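Long-range contact in scarecrow-like protein 3 (Arabidopsis thaliana, PDB 6KPB), which probably acts as a GRAS-family transcription factor in plant development and binds zinc-finger proteins of the IDD family, JACKDAW among them: residues A[161-173]-A[246-259]. Sequence-based numbering, arbitrary orientation.
Sequences MEGEKMVHVIDLD and VKTGEALAVSSVLQ
Strands 166-171 and 251-257 run parallel, their axes 4.8 Å apart and crossing at -20°, joined by backbone hydrogen bonds that climb from Ala251 N to Met166 O (2.9 Å) up to Leu172 N to Ser255 O. On one face, His168 swings its ring anti to the backbone N (chi1 -179°), which sets ND1 beside Glu250 OE1 in a weak, bent hydrogen bond of 2.9 Å. OE1 also takes the backbone N of Lys247, from above the carboxylate plane, and forms a salt bridge with Arg198; NE2 of His168 bonds Thr200. Val246 CG1 meets the ring edge, while Ile170 CD1 packs on Leu252 CD1 (3.7 Å). Farther along this face, Leu172 CD1 rests on Ser256 CB (3.9 Å). On the other face, Met161 lays SD on Ala251 CB (3.5 Å) and CE near Ala253 CB. Replacing Glu250 with an alanine would probably leave Arg198, the Lys247 N-H and His168 ND1 without their shared acceptor. Strand 166-171, which carries the VHIID motif and also pairs with 196-203, lies inside the parallel part of the mixed sheet, consistent with the family's Rossmann-like clan; at its start one carboxylate oxygen collects guanidinium and loop N-H, with the imidazole a weaker third partner.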
# COMPACT_ATOMS: atom_id res chain seq x y z
N MET A 161 -12.02 -32.85 28.44
CA MET A 161 -11.73 -32.27 29.74
C MET A 161 -12.78 -32.61 30.78
O MET A 161 -12.91 -31.89 31.78
CB MET A 161 -11.57 -30.75 29.62
CG MET A 161 -10.42 -30.32 28.74
SD MET A 161 -8.90 -31.21 29.12
CE MET A 161 -7.71 -30.31 28.14
N GLU A 162 -13.55 -33.67 30.57
CA GLU A 162 -14.51 -34.12 31.58
C GLU A 162 -13.77 -34.55 32.84
O GLU A 162 -12.89 -35.42 32.79
CB GLU A 162 -15.35 -35.27 31.03
CG GLU A 162 -16.22 -34.92 29.84
CD GLU A 162 -16.82 -36.15 29.18
OE1 GLU A 162 -16.23 -37.24 29.30
OE2 GLU A 162 -17.89 -36.01 28.54
N GLY A 163 -14.12 -33.94 33.97
CA GLY A 163 -13.54 -34.27 35.25
C GLY A 163 -12.23 -33.57 35.56
O GLY A 163 -11.81 -33.58 36.73
N GLU A 164 -11.58 -32.97 34.57
CA GLU A 164 -10.30 -32.31 34.81
C GLU A 164 -10.52 -31.00 35.55
O GLU A 164 -11.38 -30.19 35.18
CB GLU A 164 -9.58 -32.05 33.49
CG GLU A 164 -9.19 -33.31 32.73
CD GLU A 164 -8.01 -34.02 33.36
OE1 GLU A 164 -7.33 -33.42 34.22
OE2 GLU A 164 -7.75 -35.19 32.98
N LYS A 165 -9.74 -30.78 36.61
CA LYS A 165 -9.80 -29.55 37.38
C LYS A 165 -8.80 -28.51 36.91
O LYS A 165 -8.90 -27.34 37.31
CB LYS A 165 -9.57 -29.84 38.87
N MET A 166 -7.84 -28.89 36.07
CA MET A 166 -6.80 -28.00 35.57
C MET A 166 -6.69 -28.20 34.07
O MET A 166 -6.29 -29.28 33.62
CB MET A 166 -5.46 -28.27 36.26
CG MET A 166 -5.49 -28.15 37.77
SD MET A 166 -4.70 -26.63 38.34
CE MET A 166 -3.11 -26.76 37.51
N VAL A 167 -7.03 -27.17 33.30
CA VAL A 167 -7.08 -27.26 31.85
C VAL A 167 -6.20 -26.17 31.25
O VAL A 167 -6.34 -25.00 31.61
CB VAL A 167 -8.52 -27.15 31.32
CG1 VAL A 167 -8.53 -26.92 29.82
CG2 VAL A 167 -9.31 -28.40 31.68
N HIS A 168 -5.32 -26.57 30.34
CA HIS A 168 -4.45 -25.65 29.60
C HIS A 168 -4.73 -25.83 28.12
O HIS A 168 -4.53 -26.92 27.58
CB HIS A 168 -2.98 -25.91 29.92
CG HIS A 168 -2.03 -24.98 29.22
ND1 HIS A 168 -0.67 -25.20 29.18
CD2 HIS A 168 -2.25 -23.83 28.54
CE1 HIS A 168 -0.09 -24.22 28.50
NE2 HIS A 168 -1.03 -23.38 28.09
N VAL A 169 -5.18 -24.76 27.46
CA VAL A 169 -5.47 -24.77 26.03
C VAL A 169 -4.41 -23.95 25.32
O VAL A 169 -4.10 -22.83 25.75
CB VAL A 169 -6.88 -24.23 25.74
CG1 VAL A 169 -7.13 -24.19 24.24
CG2 VAL A 169 -7.94 -25.08 26.43
N ILE A 170 -3.86 -24.49 24.24
CA ILE A 170 -2.85 -23.81 23.44
C ILE A 170 -3.47 -23.45 22.10
O ILE A 170 -3.90 -24.33 21.34
CB ILE A 170 -1.60 -24.69 23.25
CG1 ILE A 170 -0.99 -25.04 24.61
CG2 ILE A 170 -0.58 -23.97 22.38
CD1 ILE A 170 0.23 -25.92 24.51
N ASP A 171 -3.51 -22.15 21.80
CA ASP A 171 -4.06 -21.63 20.55
C ASP A 171 -2.90 -21.21 19.66
O ASP A 171 -2.21 -20.23 19.96
CB ASP A 171 -5.01 -20.47 20.83
CG ASP A 171 -5.76 -20.01 19.59
OD1 ASP A 171 -5.44 -20.47 18.47
OD2 ASP A 171 -6.68 -19.18 19.73
N LEU A 172 -2.68 -21.96 18.57
CA LEU A 172 -1.55 -21.69 17.69
C LEU A 172 -1.77 -20.47 16.80
O LEU A 172 -0.80 -19.94 16.26
CB LEU A 172 -1.25 -22.92 16.83
CG LEU A 172 -0.94 -24.20 17.60
CD1 LEU A 172 -0.53 -25.31 16.65
CD2 LEU A 172 0.14 -23.96 18.65
N ASP A 173 -3.02 -20.03 16.63
CA ASP A 173 -3.33 -18.80 15.89
C ASP A 173 -4.42 -18.08 16.68
O ASP A 173 -5.61 -18.23 16.40
CB ASP A 173 -3.74 -19.08 14.46
CG ASP A 173 -4.06 -17.81 13.69
OD1 ASP A 173 -5.21 -17.32 13.79
OD2 ASP A 173 -3.17 -17.29 13.00
N VAL A 246 4.21 -25.22 29.41
CA VAL A 246 3.22 -26.14 29.95
C VAL A 246 3.73 -26.70 31.28
O VAL A 246 4.88 -27.11 31.39
CB VAL A 246 2.93 -27.30 28.99
CG1 VAL A 246 1.59 -27.94 29.32
CG2 VAL A 246 2.95 -26.81 27.55
N LYS A 247 2.85 -26.71 32.28
CA LYS A 247 3.18 -27.25 33.59
C LYS A 247 2.75 -28.71 33.67
O LYS A 247 2.03 -29.22 32.81
CB LYS A 247 2.51 -26.42 34.69
CG LYS A 247 3.08 -25.02 34.83
CD LYS A 247 2.11 -24.07 35.52
CE LYS A 247 2.73 -22.68 35.66
NZ LYS A 247 1.71 -21.67 36.07
N THR A 248 3.23 -29.40 34.70
CA THR A 248 2.94 -30.81 34.87
C THR A 248 1.66 -30.99 35.67
O THR A 248 1.36 -30.20 36.58
CB THR A 248 4.11 -31.51 35.58
OG1 THR A 248 5.35 -30.97 35.11
CG2 THR A 248 4.09 -33.01 35.30
N GLY A 249 0.89 -32.02 35.32
CA GLY A 249 -0.34 -32.31 36.03
C GLY A 249 -1.57 -31.60 35.52
O GLY A 249 -2.66 -31.78 36.10
N GLU A 250 -1.46 -30.79 34.48
CA GLU A 250 -2.59 -30.09 33.89
C GLU A 250 -2.95 -30.71 32.55
O GLU A 250 -2.06 -31.02 31.74
CB GLU A 250 -2.30 -28.59 33.72
CG GLU A 250 -1.06 -28.28 32.89
CD GLU A 250 -0.88 -26.79 32.68
OE1 GLU A 250 -0.16 -26.41 31.73
OE2 GLU A 250 -1.45 -26.00 33.46
N ALA A 251 -4.24 -30.89 32.32
CA ALA A 251 -4.71 -31.46 31.06
C ALA A 251 -4.54 -30.44 29.94
O ALA A 251 -4.81 -29.25 30.12
CB ALA A 251 -6.17 -31.89 31.18
N LEU A 252 -4.11 -30.92 28.78
CA LEU A 252 -3.69 -30.06 27.68
C LEU A 252 -4.51 -30.33 26.43
O LEU A 252 -4.85 -31.49 26.13
CB LEU A 252 -2.20 -30.27 27.38
CG LEU A 252 -1.53 -29.26 26.44
CD1 LEU A 252 -1.51 -27.88 27.08
CD2 LEU A 252 -0.13 -29.71 26.08
N ALA A 253 -4.83 -29.27 25.71
CA ALA A 253 -5.50 -29.35 24.42
C ALA A 253 -4.83 -28.39 23.46
O ALA A 253 -4.46 -27.28 23.85
CB ALA A 253 -7.00 -29.04 24.54
N VAL A 254 -4.67 -28.82 22.21
CA VAL A 254 -4.00 -28.03 21.18
C VAL A 254 -4.99 -27.78 20.05
O VAL A 254 -5.63 -28.72 19.56
CB VAL A 254 -2.74 -28.74 20.66
CG1 VAL A 254 -2.15 -27.98 19.48
CG2 VAL A 254 -1.71 -28.87 21.77
N SER A 255 -5.12 -26.52 19.64
CA SER A 255 -6.01 -26.11 18.56
C SER A 255 -5.19 -25.53 17.43
O SER A 255 -4.49 -24.52 17.61
CB SER A 255 -7.04 -25.10 19.05
OG SER A 255 -7.84 -24.61 17.98
N SER A 256 -5.27 -26.15 16.25
CA SER A 256 -4.50 -25.73 15.07
C SER A 256 -5.49 -25.38 13.97
O SER A 256 -5.95 -26.25 13.22
CB SER A 256 -3.54 -26.83 14.64
OG SER A 256 -2.74 -26.41 13.55
N VAL A 257 -5.82 -24.09 13.86
CA VAL A 257 -6.77 -23.60 12.87
C VAL A 257 -5.97 -23.05 11.69
O VAL A 257 -5.38 -21.97 11.77
CB VAL A 257 -7.70 -22.54 13.46
CG1 VAL A 257 -8.62 -21.98 12.38
CG2 VAL A 257 -8.52 -23.14 14.60
N LEU A 258 -5.94 -23.81 10.60
CA LEU A 258 -5.32 -23.39 9.33
C LEU A 258 -3.83 -23.11 9.47
O LEU A 258 -3.29 -22.25 8.78
CB LEU A 258 -6.03 -22.16 8.75
CG LEU A 258 -7.55 -22.24 8.55
CD1 LEU A 258 -8.06 -21.01 7.81
CD2 LEU A 258 -7.93 -23.52 7.82
N GLN A 259 -3.14 -23.84 10.35
CA GLN A 259 -1.73 -23.61 10.59
C GLN A 259 -0.82 -24.77 10.22
O GLN A 259 0.38 -24.56 10.02
CB GLN A 259 -1.48 -23.26 12.06
CG GLN A 259 -2.19 -22.00 12.52
CD GLN A 259 -1.95 -20.83 11.58
OE1 GLN A 259 -0.81 -20.50 11.27
NE2 GLN A 259 -3.03 -20.21 11.12